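Peptidoglycan-N-acetylglucosamine deacetylase BC_1960 (Bacillus cereus, PDB 4L1G) removes the acetyl group from N-acetylglucosamine residues of peptidoglycan, and also of soluble chitin and its oligomers, as a zinc-dependent hydrolase. Local coordinates at residues A139-D144 with E177-W182; Y62-S67 with G173-N178; H126-H131 with E155-L160; G219-Q224 with P257-T262. All coordinates share one frame; numbering follows the deposited sequence.

Interaction 1. Residues A139-D144 with E177-W182; sequences AKVNED and ENQLKW
Glu143 carries its carboxylate across to Asn178 and Gln179, in a contact where two helix N termini of the NodB barrel come together: Asn142 is the N-cap of helix 143-161, and Leu176 that of helix 177-185. Bent at chi2 (-70°), the Glu143 chain swings its end away from its own helix, and OE1 stops 3.3 Å from Asn178 CB. Glu143 OE1 is also 3.6 Å from Gln179 N. A carboxylate suits this place, because the backbone N-H groups that begin helix 177-185 probably lend a favourable positive potential. Its other oxygen, OE2, forms a long, weak ion pair with Arg147, whose guanidinium also makes a cation-pi contact with Trp182.

The second point of contact is the long, buried side chain of Gln179, which runs out from the helix and crosses Val141 at about a right angle. Val141 CG2 packs 3.8 Å from Gln179 NE2, and Tyr146 lies against this valine too.

Further out, the amide is gripped at both ends. OE1 accepts from Leu176 N, the backbone N of the N-cap residue of its own helix. NE2 donates to Leu138 O and also to a water. The glutamine thus fastens its own helix start to the loop leading into helix 143-161. That water joins the two segments: it accepts from Gln179 NE2 at 2.9 Å and donates to Val141 O, also at 2.9 Å.

Interaction 2. Residues Y62-S67 with G173-N178; sequences YAYAFS and GEILEN
Tyr62 and Glu177 supply the polar part of this contact, between the chain leading into edge strand 64-65 of a three-stranded parallel sheet and the start of helix 177-185. Tyr62 OH donates to Glu177 OE2 at 2.8 Å, on the anti lone pair, and the oxygen lies at the ring's edge, in its plane. The carboxylate itself is turned 70° from that plane. With chi1 at -175° and the rest of the chain extended, Glu177 crosses the Tyr62 side chain at about a right angle, and Glu177 CG lies 3.2 Å from Tyr62 OH. The acid also suits the first turn of a helix.

The apolar part is lighter. Tyr64 and Ile175 slide past each other in opposite directions, Ile175 CG2 coming 4.2 Å from Tyr64 CE1. A tyrosine fits here because its ring packs among Val59, Leu180 and Ile190 while its hydroxyl bonds Gln192 NE2. Trp58 of helix 55-61 covers both Ile175 and Glu177.

The two parts differ in kind: the short phenol-carboxylate bond is directional and fixes the end of Glu177, and being made to an acid it probably favours the ionised form, whereas the isoleucine methyl contributes only dispersion.

Interaction 3. Residues H126-H131 with E155-L160; sequences HVIGNH and EILNRL
Leu157 reaches from helix 143-161 to strand 127-130, a helix laid against the outside of the barrel's parallel sheet. The two short segments run nearly antiparallel, at 162°, with their axes 9.6 Å apart, as expected when a chain leaves a strand and returns by a helix in a beta-alpha unit.

From CB, which points at the strand, the leucine continues to CG, not yet in close contact. With chi2 at 179°, CD1 carries the chain straight on and makes the closest approaches. Leu157 CD1 settles 3.9 Å from Ile128 CG2 and 3.7 Å from Gly129 O. Leu157 CD1 is also 4.2 Å from Asn130 CA, thereby meeting three consecutive strand residues. Leu157 CD2 stands a little farther off, 4.3 Å from Ile128 CG2. Ala111 and Leu106 pack against the leucine as well. Ile128, beta-branched and at home in a strand, crosses it obliquely and is flanked by Val118 and Ile121 of helix 115-123. Gly129 has no side chain and meets the leucine through its backbone carbonyl.

Asn130 adds a polar tie to the same helix further upstream. Its ND2 donates to Ile150 O and Glu154 OE2, and OD1 accepts from Thr132 N, so both ends of the buried amide are bonded. Next along the chain is His131, a zinc ligand.

Between the segments themselves, then, the attraction is dispersion from a leucine methyl against a methyl and backbone. It has little directional preference, so the directional bonds of Asn130 probably do more to fix the helix relative to the zinc-bearing end of the strand.

Interaction 4. Residues G219-Q224 with P257-T262; sequences GSVILQ and PSMFQT
Met259 reaches Val221 and the carbonyls before it from the last turn of helix 256-259, which ends in a Schellman motif close to strand 221-225 of the deacetylase barrel. Pro257 leads the segment, its ring packed on Phe167 and its carbonyl kept for the motif. Ser258 likewise gives its carbonyl to the helix end: Ser258 O accepts a weak bond from Gln261 N, 3.3 Å long.

Met259 makes the contact. Its CG lies opposite the backbone N (chi1 166°), which sends the chain outward, and a bend at chi3 (-73°) turns the methyl toward the loop residues before the strand. Met259 SD packs 3.7 Å from Val221 CG2, the two side chains lying aslant. Met259 CE comes 3.7 Å from Gly219 O and 3.9 Å from Ser220 O. A flexible, polarisable thioether suits this job, following the uneven surface left by a valine branch and two carbonyls. Glycine suits position 219 because, at the positive phi of Gly219, a CB would be jammed against the carbonyl O of the preceding residue. Ala76 of strand 74-80 lines the methionine as well.

Phe260 folds back so that Met259 CG sits 3.8 Å above the centre of one face of the Phe260 ring, and Phe167 packs on the phenylalanine too. Gln261 takes the positive-phi C-prime position. Its side chain returns to the helix end, Gln261 NE2 donating to Ser258 O at 2.9 Å in the carbonyl plane, with an N-H...O angle of 164°, nearly straight. Thr262 completes the motif with its backbone: Thr262 N bonds Pro257 O at 2.9 Å.

Overall arrangement
From the N terminus, residues 62-67 open interaction 2, whose loop closes only at 173-178. Interaction 3 nests inside it, joining strand 127-130 to helix 143-161. Interaction 1 starts in the loop leading into that helix, so it crosses interaction 3, and it finishes on the helix 177-185 that interaction 2 also uses; Leu180 and Lys181 pack directly on Tyr62. Interaction 4 follows in series, linking strand 221-225 to the C-terminal helix 256-259. It touches interaction 2 through Ser67 and Phe260, and interaction 3 through Val127 and Pro257. Interactions 3 and 4 set helices against the barrel's larger sheet, while interactions 1 and 2 gather the start of helix 177-185, the loop before helix 143-161 and edge strand 64-65.

Interaction 1. Residues A139-D144 with E177-W182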
loop_
_atom_site.group_PDB
_atom_site.type_symbol
_atom_site.label_atom_id
_atom_site.label_comp_id
_atom_site.label_asym_id
_atom_site.label_seq_id
_atom_site.Cartn_x
_atom_site.Cartn_y
_atom_site.Cartn_z
ATOM N N ALA A 139 -3.060 -17.716 -0.252
ATOM C CA ALA A 139 -2.925 -18.896 0.593
ATOM C C ALA A 139 -3.568 -20.122 -0.053
ATOM O O ALA A 139 -3.340 -21.251 0.378
ATOM C CB ALA A 139 -3.530 -18.639 1.966
ATOM N N LYS A 140 -4.367 -19.894 -1.091
ATOM C CA LYS A 140 -5.097 -20.976 -1.742
ATOM C C LYS A 140 -4.564 -21.330 -3.131
ATOM O O LYS A 140 -5.032 -22.286 -3.748
ATOM C CB LYS A 140 -6.589 -20.639 -1.822
ATOM C CG LYS A 140 -7.260 -20.523 -0.465
ATOM C CD LYS A 140 -8.741 -20.217 -0.599
ATOM C CE LYS A 140 -9.420 -20.229 0.764
ATOM N NZ LYS A 140 -10.857 -19.860 0.674
ATOM N N VAL A 141 -3.589 -20.569 -3.620
ATOM C CA VAL A 141 -3.042 -20.811 -4.953
ATOM C C VAL A 141 -1.733 -21.593 -4.904
ATOM O O VAL A 141 -1.048 -21.605 -3.881
ATOM C CB VAL A 141 -2.807 -19.494 -5.728
ATOM C CG1 VAL A 141 -4.072 -18.649 -5.738
ATOM C CG2 VAL A 141 -1.642 -18.719 -5.131
ATOM N N ASN A 142 -1.392 -22.250 -6.009
ATOM C CA ASN A 142 -0.093 -22.904 -6.122
ATOM C C ASN A 142 0.983 -21.915 -6.561
ATOM O O ASN A 142 0.674 -20.785 -6.940
ATOM C CB ASN A 142 -0.151 -24.134 -7.040
ATOM C CG ASN A 142 -0.698 -23.822 -8.428
ATOM O OD1 ASN A 142 -0.301 -22.850 -9.067
ATOM N ND2 ASN A 142 -1.610 -24.661 -8.900
ATOM N N GLU A 143 2.242 -22.338 -6.500
ATOM C CA GLU A 143 3.371 -21.455 -6.790
ATOM C C GLU A 143 3.321 -20.839 -8.187
ATOM O O GLU A 143 3.656 -19.668 -8.362
ATOM C CB GLU A 143 4.699 -22.185 -6.575
ATOM C CG GLU A 143 5.032 -22.458 -5.113
ATOM C CD GLU A 143 5.379 -21.195 -4.340
ATOM O OE1 GLU A 143 5.241 -21.200 -3.097
ATOM O OE2 GLU A 143 5.796 -20.200 -4.974
ATOM N N ASP A 144 2.898 -21.624 -9.175
ATOM C CA ASP A 144 2.811 -21.137 -10.551
ATOM C C ASP A 144 1.830 -19.979 -10.684
ATOM O O ASP A 144 2.125 -18.982 -11.338
ATOM C CB ASP A 144 2.420 -22.262 -11.511
ATOM C CG ASP A 144 3.526 -23.280 -11.697
ATOM O OD1 ASP A 144 3.231 -24.397 -12.170
ATOM O OD2 ASP A 144 4.690 -22.962 -11.366
ATOM N N GLU A 177 4.862 -19.184 3.303
ATOM C CA GLU A 177 6.295 -19.013 3.527
ATOM C C GLU A 177 7.121 -19.169 2.249
ATOM O O GLU A 177 8.042 -18.391 2.004
ATOM C CB GLU A 177 6.810 -19.963 4.613
ATOM C CG GLU A 177 8.275 -19.737 4.957
ATOM C CD GLU A 177 8.738 -20.527 6.168
ATOM O OE1 GLU A 177 7.883 -21.077 6.893
ATOM O OE2 GLU A 177 9.966 -20.594 6.396
ATOM N N ASN A 178 6.789 -20.171 1.441
ATOM C CA ASN A 178 7.498 -20.398 0.186
ATOM C C ASN A 178 7.284 -19.265 -0.807
ATOM O O ASN A 178 8.166 -18.949 -1.605
ATOM C CB ASN A 178 7.095 -21.736 -0.436
ATOM C CG ASN A 178 7.718 -22.918 0.278
ATOM O OD1 ASN A 178 8.787 -22.798 0.879
ATOM N ND2 ASN A 178 7.053 -24.067 0.218
ATOM N N GLN A 179 6.105 -18.656 -0.749
ATOM C CA GLN A 179 5.802 -17.499 -1.575
ATOM C C GLN A 179 6.655 -16.323 -1.130
ATOM O O GLN A 179 7.202 -15.588 -1.951
ATOM C CB GLN A 179 4.320 -17.146 -1.464
ATOM C CG GLN A 179 3.384 -18.225 -1.990
ATOM C CD GLN A 179 1.930 -17.930 -1.674
ATOM O OE1 GLN A 179 1.628 -17.111 -0.810
ATOM N NE2 GLN A 179 1.022 -18.598 -2.377
ATOM N N LEU A 180 6.769 -16.161 0.182
ATOM C CA LEU A 180 7.571 -15.095 0.763
ATOM C C LEU A 180 9.051 -15.342 0.493
ATOM O O LEU A 180 9.814 -14.405 0.253
ATOM C CB LEU A 180 7.302 -15.006 2.264
ATOM C CG LEU A 180 7.987 -13.903 3.069
ATOM C CD1 LEU A 180 7.765 -12.540 2.428
ATOM C CD2 LEU A 180 7.464 -13.915 4.497
ATOM N N LYS A 181 9.447 -16.610 0.526
ATOM C CA LYS A 181 10.828 -16.997 0.256
ATOM C C LYS A 181 11.220 -16.672 -1.182
ATOM O O LYS A 181 12.300 -16.135 -1.429
ATOM C CB LYS A 181 11.026 -18.487 0.541
ATOM C CG LYS A 181 12.403 -19.023 0.184
ATOM C CD LYS A 181 12.546 -20.472 0.627
ATOM C CE LYS A 181 13.820 -21.108 0.086
ATOM N NZ LYS A 181 13.794 -21.269 -1.398
ATOM N N TRP A 182 10.339 -16.995 -2.123
ATOM C CA TRP A 182 10.571 -16.683 -3.530
ATOM C C TRP A 182 10.685 -15.177 -3.759
ATOM O O TRP A 182 11.579 -14.719 -4.469
ATOM C CB TRP A 182 9.458 -17.266 -4.404
ATOM C CG TRP A 182 9.622 -16.970 -5.868
ATOM C CD1 TRP A 182 10.414 -17.640 -6.758
ATOM C CD2 TRP A 182 8.976 -15.928 -6.612
ATOM N NE1 TRP A 182 10.303 -17.078 -8.009
ATOM C CE2 TRP A 182 9.424 -16.029 -7.946
ATOM C CE3 TRP A 182 8.065 -14.922 -6.280
ATOM C CZ2 TRP A 182 8.991 -15.160 -8.947
ATOM C CZ3 TRP A 182 7.634 -14.060 -7.274
ATOM C CH2 TRP A 182 8.098 -14.186 -8.592
HETATM O O HOH W 1 1.774 -21.099 -3.712
#

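Interaction 2. Residues Y62-S67 with G173-N178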
loop_
_atom_site.group_PDB
_atom_site.type_symbol
_atom_site.label_atom_id
_atom_site.label_comp_id
_atom_site.label_asym_id
_atom_site.label_seq_id
_atom_site.Cartn_x
_atom_site.Cartn_y
_atom_site.Cartn_z
ATOM N N TYR A 62 12.925 -13.148 6.217
ATOM C CA TYR A 62 12.628 -12.666 4.872
ATOM C C TYR A 62 12.470 -11.149 4.809
ATOM O O TYR A 62 12.421 -10.473 5.837
ATOM C CB TYR A 62 11.356 -13.332 4.346
ATOM C CG TYR A 62 11.373 -14.840 4.436
ATOM C CD1 TYR A 62 12.131 -15.598 3.555
ATOM C CD2 TYR A 62 10.625 -15.505 5.400
ATOM C CE1 TYR A 62 12.151 -16.979 3.633
ATOM C CE2 TYR A 62 10.637 -16.885 5.485
ATOM C CZ TYR A 62 11.401 -17.616 4.598
ATOM O OH TYR A 62 11.417 -18.990 4.679
ATOM N N ALA A 63 12.393 -10.623 3.590
ATOM C CA ALA A 63 12.081 -9.213 3.388
ATOM C C ALA A 63 10.592 -9.015 3.643
ATOM O O ALA A 63 9.777 -9.092 2.726
ATOM C CB ALA A 63 12.448 -8.784 1.975
ATOM N N TYR A 64 10.248 -8.752 4.900
ATOM C CA TYR A 64 8.864 -8.812 5.351
ATOM C C TYR A 64 8.691 -7.967 6.614
ATOM O O TYR A 64 9.429 -8.138 7.585
ATOM C CB TYR A 64 8.510 -10.275 5.629
ATOM C CG TYR A 64 7.063 -10.560 5.961
ATOM C CD1 TYR A 64 6.068 -10.420 5.003
ATOM C CD2 TYR A 64 6.698 -11.013 7.224
ATOM C CE1 TYR A 64 4.747 -10.697 5.300
ATOM C CE2 TYR A 64 5.381 -11.295 7.529
ATOM C CZ TYR A 64 4.410 -11.135 6.563
ATOM O OH TYR A 64 3.094 -11.415 6.864
ATOM N N ALA A 65 7.724 -7.053 6.600
ATOM C CA ALA A 65 7.492 -6.186 7.752
ATOM C C ALA A 65 6.042 -5.727 7.871
ATOM O O ALA A 65 5.300 -5.713 6.889
ATOM C CB ALA A 65 8.427 -4.981 7.710
ATOM N N PHE A 66 5.650 -5.355 9.086
ATOM C CA PHE A 66 4.312 -4.838 9.358
ATOM C C PHE A 66 4.355 -3.329 9.580
ATOM O O PHE A 66 3.385 -2.616 9.306
ATOM C CB PHE A 66 3.720 -5.516 10.594
ATOM C CG PHE A 66 3.391 -6.967 10.394
ATOM C CD1 PHE A 66 4.353 -7.945 10.602
ATOM C CD2 PHE A 66 2.120 -7.355 9.999
ATOM C CE1 PHE A 66 4.051 -9.285 10.417
ATOM C CE2 PHE A 66 1.811 -8.693 9.813
ATOM C CZ PHE A 66 2.777 -9.658 10.023
ATOM N N SER A 67 5.488 -2.853 10.086
ATOM C CA SER A 67 5.669 -1.446 10.405
ATOM C C SER A 67 7.151 -1.081 10.324
ATOM O O SER A 67 7.986 -1.934 10.021
ATOM C CB SER A 67 5.097 -1.129 11.789
ATOM O OG SER A 67 5.543 -2.060 12.763
ATOM N N GLY A 173 -3.857 -9.909 3.257
ATOM C CA GLY A 173 -2.660 -10.141 4.046
ATOM C C GLY A 173 -2.244 -11.602 4.087
ATOM O O GLY A 173 -1.435 -12.000 4.926
ATOM N N GLU A 174 -2.794 -12.400 3.176
ATOM C CA GLU A 174 -2.522 -13.835 3.142
ATOM C C GLU A 174 -1.298 -14.165 2.292
ATOM O O GLU A 174 -1.280 -13.903 1.090
ATOM C CB GLU A 174 -3.738 -14.588 2.600
ATOM C CG GLU A 174 -5.004 -14.426 3.424
ATOM C CD GLU A 174 -5.106 -15.446 4.540
ATOM O OE1 GLU A 174 -4.117 -16.175 4.780
ATOM O OE2 GLU A 174 -6.179 -15.524 5.174
ATOM N N ILE A 175 -0.283 -14.751 2.919
ATOM C CA ILE A 175 0.928 -15.161 2.213
ATOM C C ILE A 175 1.493 -16.454 2.813
ATOM O O ILE A 175 1.409 -16.675 4.022
ATOM C CB ILE A 175 2.000 -14.034 2.221
ATOM C CG1 ILE A 175 3.113 -14.322 1.212
ATOM C CG2 ILE A 175 2.568 -13.816 3.614
ATOM C CD1 ILE A 175 2.824 -13.799 -0.169
ATOM N N LEU A 176 2.044 -17.318 1.964
ATOM C CA LEU A 176 2.681 -18.550 2.426
ATOM C C LEU A 176 4.189 -18.348 2.519
ATOM O O LEU A 176 4.735 -17.444 1.886
ATOM C CB LEU A 176 2.362 -19.713 1.486
ATOM C CG LEU A 176 0.890 -20.107 1.346
ATOM C CD1 LEU A 176 0.745 -21.312 0.423
ATOM C CD2 LEU A 176 0.267 -20.388 2.706
ATOM N N GLU A 177 4.862 -19.184 3.303
ATOM C CA GLU A 177 6.295 -19.013 3.527
ATOM C C GLU A 177 7.121 -19.169 2.249
ATOM O O GLU A 177 8.042 -18.391 2.004
ATOM C CB GLU A 177 6.810 -19.963 4.613
ATOM C CG GLU A 177 8.275 -19.737 4.957
ATOM C CD GLU A 177 8.738 -20.527 6.168
ATOM O OE1 GLU A 177 7.883 -21.077 6.893
ATOM O OE2 GLU A 177 9.966 -20.594 6.396
ATOM N N ASN A 178 6.789 -20.171 1.441
ATOM C CA ASN A 178 7.498 -20.398 0.186
ATOM C C ASN A 178 7.284 -19.265 -0.807
ATOM O O ASN A 178 8.166 -18.949 -1.605
ATOM C CB ASN A 178 7.095 -21.736 -0.436
ATOM C CG ASN A 178 7.718 -22.918 0.278
ATOM O OD1 ASN A 178 8.787 -22.798 0.879
ATOM N ND2 ASN A 178 7.053 -24.067 0.218
#

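Interaction 3. Residues H126-H131 with E155-L160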
loop_
_atom_site.group_PDB
_atom_site.type_symbol
_atom_site.label_atom_id
_atom_site.label_comp_id
_atom_site.label_asym_id
_atom_site.label_seq_id
_atom_site.Cartn_x
_atom_site.Cartn_y
_atom_site.Cartn_z
ATOM N N HIS A 126 4.473 9.686 -5.956
ATOM C CA HIS A 126 4.070 8.580 -5.099
ATOM C C HIS A 126 4.758 7.298 -5.545
ATOM O O HIS A 126 5.262 7.209 -6.664
ATOM C CB HIS A 126 2.552 8.404 -5.121
ATOM C CG HIS A 126 1.798 9.637 -4.735
ATOM N ND1 HIS A 126 1.757 10.113 -3.443
ATOM C CD2 HIS A 126 1.054 10.494 -5.474
ATOM C CE1 HIS A 126 1.019 11.208 -3.401
ATOM N NE2 HIS A 126 0.580 11.460 -4.621
ATOM N N VAL A 127 4.781 6.307 -4.662
ATOM C CA VAL A 127 5.402 5.028 -4.975
ATOM C C VAL A 127 4.331 3.981 -5.271
ATOM O O VAL A 127 3.299 3.927 -4.598
ATOM C CB VAL A 127 6.322 4.561 -3.828
ATOM C CG1 VAL A 127 6.857 3.159 -4.091
ATOM C CG2 VAL A 127 7.470 5.545 -3.644
ATOM N N ILE A 128 4.578 3.167 -6.294
ATOM C CA ILE A 128 3.645 2.124 -6.700
ATOM C C ILE A 128 4.109 0.750 -6.221
ATOM O O ILE A 128 5.287 0.410 -6.327
ATOM C CB ILE A 128 3.465 2.117 -8.234
ATOM C CG1 ILE A 128 2.789 3.413 -8.686
ATOM C CG2 ILE A 128 2.655 0.907 -8.683
ATOM C CD1 ILE A 128 2.675 3.555 -10.178
ATOM N N GLY A 129 3.180 -0.029 -5.676
ATOM C CA GLY A 129 3.479 -1.383 -5.249
ATOM C C GLY A 129 2.663 -2.411 -6.011
ATOM O O GLY A 129 1.663 -2.078 -6.645
ATOM N N ASN A 130 3.093 -3.666 -5.935
ATOM C CA ASN A 130 2.430 -4.771 -6.622
ATOM C C ASN A 130 1.400 -5.443 -5.713
ATOM O O ASN A 130 1.748 -5.979 -4.667
ATOM C CB ASN A 130 3.487 -5.784 -7.085
ATOM C CG ASN A 130 2.925 -6.861 -8.002
ATOM O OD1 ASN A 130 1.783 -7.295 -7.860
ATOM N ND2 ASN A 130 3.745 -7.307 -8.948
ATOM N N HIS A 131 0.134 -5.429 -6.122
ATOM C CA HIS A 131 -0.938 -6.000 -5.307
ATOM C C HIS A 131 -1.573 -7.237 -5.952
ATOM O O HIS A 131 -2.732 -7.557 -5.679
ATOM C CB HIS A 131 -2.010 -4.939 -5.040
ATOM C CG HIS A 131 -2.852 -5.215 -3.833
ATOM N ND1 HIS A 131 -2.315 -5.584 -2.618
ATOM C CD2 HIS A 131 -4.193 -5.163 -3.650
ATOM C CE1 HIS A 131 -3.288 -5.753 -1.741
ATOM N NE2 HIS A 131 -4.438 -5.506 -2.342
ATOM N N GLU A 155 4.983 -6.617 -14.946
ATOM C CA GLU A 155 5.158 -6.210 -16.338
ATOM C C GLU A 155 4.252 -5.041 -16.695
ATOM O O GLU A 155 4.679 -4.088 -17.345
ATOM C CB GLU A 155 4.877 -7.379 -17.284
ATOM C CG GLU A 155 5.917 -8.484 -17.246
ATOM C CD GLU A 155 5.515 -9.694 -18.070
ATOM O OE1 GLU A 155 4.367 -9.725 -18.569
ATOM O OE2 GLU A 155 6.346 -10.617 -18.218
ATOM N N ILE A 156 2.997 -5.127 -16.270
ATOM C CA ILE A 156 2.022 -4.074 -16.526
ATOM C C ILE A 156 2.449 -2.755 -15.887
ATOM O O ILE A 156 2.443 -1.709 -16.537
ATOM C CB ILE A 156 0.627 -4.476 -16.005
ATOM C CG1 ILE A 156 0.066 -5.636 -16.836
ATOM C CG2 ILE A 156 -0.323 -3.286 -16.033
ATOM C CD1 ILE A 156 -1.203 -6.241 -16.274
ATOM N N LEU A 157 2.831 -2.817 -14.616
ATOM C CA LEU A 157 3.218 -1.624 -13.872
ATOM C C LEU A 157 4.544 -1.047 -14.356
ATOM O O LEU A 157 4.728 0.169 -14.373
ATOM C CB LEU A 157 3.275 -1.920 -12.371
ATOM C CG LEU A 157 1.938 -2.321 -11.745
ATOM C CD1 LEU A 157 2.097 -2.630 -10.266
ATOM C CD2 LEU A 157 0.898 -1.232 -11.967
ATOM N N ASN A 158 5.466 -1.920 -14.750
ATOM C CA ASN A 158 6.744 -1.480 -15.299
ATOM C C ASN A 158 6.544 -0.656 -16.564
ATOM O O ASN A 158 7.189 0.375 -16.759
ATOM C CB ASN A 158 7.647 -2.678 -15.594
ATOM C CG ASN A 158 8.995 -2.270 -16.154
ATOM O OD1 ASN A 158 9.626 -1.335 -15.663
ATOM N ND2 ASN A 158 9.437 -2.960 -17.199
ATOM N N ARG A 159 5.635 -1.116 -17.415
ATOM C CA ARG A 159 5.358 -0.450 -18.679
ATOM C C ARG A 159 4.704 0.915 -18.467
ATOM O O ARG A 159 4.980 1.867 -19.196
ATOM C CB ARG A 159 4.472 -1.340 -19.556
ATOM C CG ARG A 159 4.181 -0.778 -20.937
ATOM C CD ARG A 159 3.437 -1.790 -21.795
ATOM N NE ARG A 159 2.260 -2.323 -21.112
ATOM C CZ ARG A 159 1.065 -1.742 -21.121
ATOM N NH1 ARG A 159 0.883 -0.604 -21.780
ATOM N NH2 ARG A 159 0.051 -2.298 -20.470
ATOM N N LEU A 160 3.845 1.008 -17.457
ATOM C CA LEU A 160 3.101 2.236 -17.196
ATOM C C LEU A 160 3.867 3.221 -16.315
ATOM O O LEU A 160 3.832 4.427 -16.552
ATOM C CB LEU A 160 1.747 1.915 -16.561
ATOM C CG LEU A 160 0.771 1.117 -17.424
ATOM C CD1 LEU A 160 -0.495 0.789 -16.649
ATOM C CD2 LEU A 160 0.443 1.884 -18.694
#

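Interaction 4. Residues G219-Q224 with P257-T262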
loop_
_atom_site.group_PDB
_atom_site.type_symbol
_atom_site.label_atom_id
_atom_site.label_comp_id
_atom_site.label_asym_id
_atom_site.label_seq_id
_atom_site.Cartn_x
_atom_site.Cartn_y
_atom_site.Cartn_z
ATOM N N GLY A 219 6.555 4.739 12.950
ATOM C CA GLY A 219 6.763 3.521 12.188
ATOM C C GLY A 219 5.485 2.879 11.681
ATOM O O GLY A 219 5.537 1.902 10.937
ATOM N N SER A 220 4.338 3.425 12.074
ATOM C CA SER A 220 3.044 2.863 11.686
ATOM C C SER A 220 2.812 2.853 10.173
ATOM O O SER A 220 3.054 3.848 9.483
ATOM C CB SER A 220 1.893 3.605 12.374
ATOM O OG SER A 220 1.868 3.344 13.768
ATOM N N VAL A 221 2.346 1.716 9.668
ATOM C CA VAL A 221 1.900 1.618 8.286
ATOM C C VAL A 221 0.379 1.522 8.269
ATOM O O VAL A 221 -0.201 0.554 8.762
ATOM C CB VAL A 221 2.521 0.411 7.561
ATOM C CG1 VAL A 221 1.931 0.268 6.167
ATOM C CG2 VAL A 221 4.034 0.558 7.492
ATOM N N ILE A 222 -0.259 2.543 7.709
ATOM C CA ILE A 222 -1.714 2.653 7.715
ATOM C C ILE A 222 -2.312 2.046 6.446
ATOM O O ILE A 222 -1.756 2.202 5.358
ATOM C CB ILE A 222 -2.135 4.132 7.848
ATOM C CG1 ILE A 222 -1.471 4.756 9.081
ATOM C CG2 ILE A 222 -3.648 4.269 7.920
ATOM C CD1 ILE A 222 -1.536 6.270 9.119
ATOM N N LEU A 223 -3.436 1.346 6.593
ATOM C CA LEU A 223 -4.104 0.720 5.452
ATOM C C LEU A 223 -5.421 1.396 5.085
ATOM O O LEU A 223 -6.357 1.441 5.887
ATOM C CB LEU A 223 -4.362 -0.766 5.713
ATOM C CG LEU A 223 -5.202 -1.478 4.645
ATOM C CD1 LEU A 223 -4.438 -1.587 3.334
ATOM C CD2 LEU A 223 -5.661 -2.850 5.114
ATOM N N GLN A 224 -5.485 1.913 3.863
ATOM C CA GLN A 224 -6.733 2.404 3.293
ATOM C C GLN A 224 -6.941 1.795 1.906
ATOM O O GLN A 224 -6.051 1.128 1.375
ATOM C CB GLN A 224 -6.733 3.930 3.221
ATOM C CG GLN A 224 -6.943 4.602 4.563
ATOM C CD GLN A 224 -6.734 6.097 4.503
ATOM O OE1 GLN A 224 -5.599 6.572 4.448
ATOM N NE2 GLN A 224 -7.828 6.850 4.512
ATOM N N PRO A 257 9.598 2.808 0.491
ATOM C CA PRO A 257 11.044 2.704 0.267
ATOM C C PRO A 257 11.844 3.640 1.165
ATOM O O PRO A 257 12.968 3.311 1.548
ATOM C CB PRO A 257 11.208 3.096 -1.212
ATOM C CG PRO A 257 9.911 3.706 -1.616
ATOM C CD PRO A 257 8.876 3.054 -0.771
ATOM N N SER A 258 11.265 4.786 1.502
ATOM C CA SER A 258 11.900 5.709 2.429
ATOM C C SER A 258 11.899 5.134 3.842
ATOM O O SER A 258 12.918 5.153 4.530
ATOM C CB SER A 258 11.190 7.062 2.408
ATOM O OG SER A 258 11.699 7.914 3.419
ATOM N N MET A 259 10.751 4.616 4.266
ATOM C CA MET A 259 10.613 4.045 5.601
ATOM C C MET A 259 11.547 2.857 5.816
ATOM O O MET A 259 12.137 2.701 6.888
ATOM C CB MET A 259 9.161 3.631 5.863
ATOM C CG MET A 259 8.982 2.739 7.082
ATOM S SD MET A 259 7.254 2.426 7.498
ATOM C CE MET A 259 6.770 4.017 8.170
ATOM N N PHE A 260 11.691 2.025 4.790
ATOM C CA PHE A 260 12.496 0.815 4.919
ATOM C C PHE A 260 13.871 0.941 4.271
ATOM O O PHE A 260 14.575 -0.057 4.094
ATOM C CB PHE A 260 11.729 -0.395 4.388
ATOM C CG PHE A 260 10.494 -0.709 5.182
ATOM C CD1 PHE A 260 10.595 -1.289 6.439
ATOM C CD2 PHE A 260 9.236 -0.405 4.685
ATOM C CE1 PHE A 260 9.464 -1.570 7.182
ATOM C CE2 PHE A 260 8.099 -0.684 5.425
ATOM C CZ PHE A 260 8.215 -1.268 6.676
ATOM N N GLN A 261 14.241 2.175 3.940
ATOM C CA GLN A 261 15.570 2.503 3.430
ATOM C C GLN A 261 16.011 1.596 2.289
ATOM O O GLN A 261 17.074 0.981 2.343
ATOM C CB GLN A 261 16.603 2.484 4.560
ATOM C CG GLN A 261 16.442 3.618 5.571
ATOM C CD GLN A 261 16.785 4.977 4.987
ATOM O OE1 GLN A 261 17.958 5.348 4.891
ATOM N NE2 GLN A 261 15.762 5.728 4.588
ATOM N N THR A 262 15.175 1.505 1.263
ATOM C CA THR A 262 15.515 0.732 0.082
ATOM C C THR A 262 14.962 1.417 -1.157
ATOM O O THR A 262 14.279 2.435 -1.057
ATOM C CB THR A 262 14.976 -0.705 0.162
ATOM O OG1 THR A 262 15.596 -1.500 -0.855
ATOM C CG2 THR A 262 13.465 -0.725 -0.027
#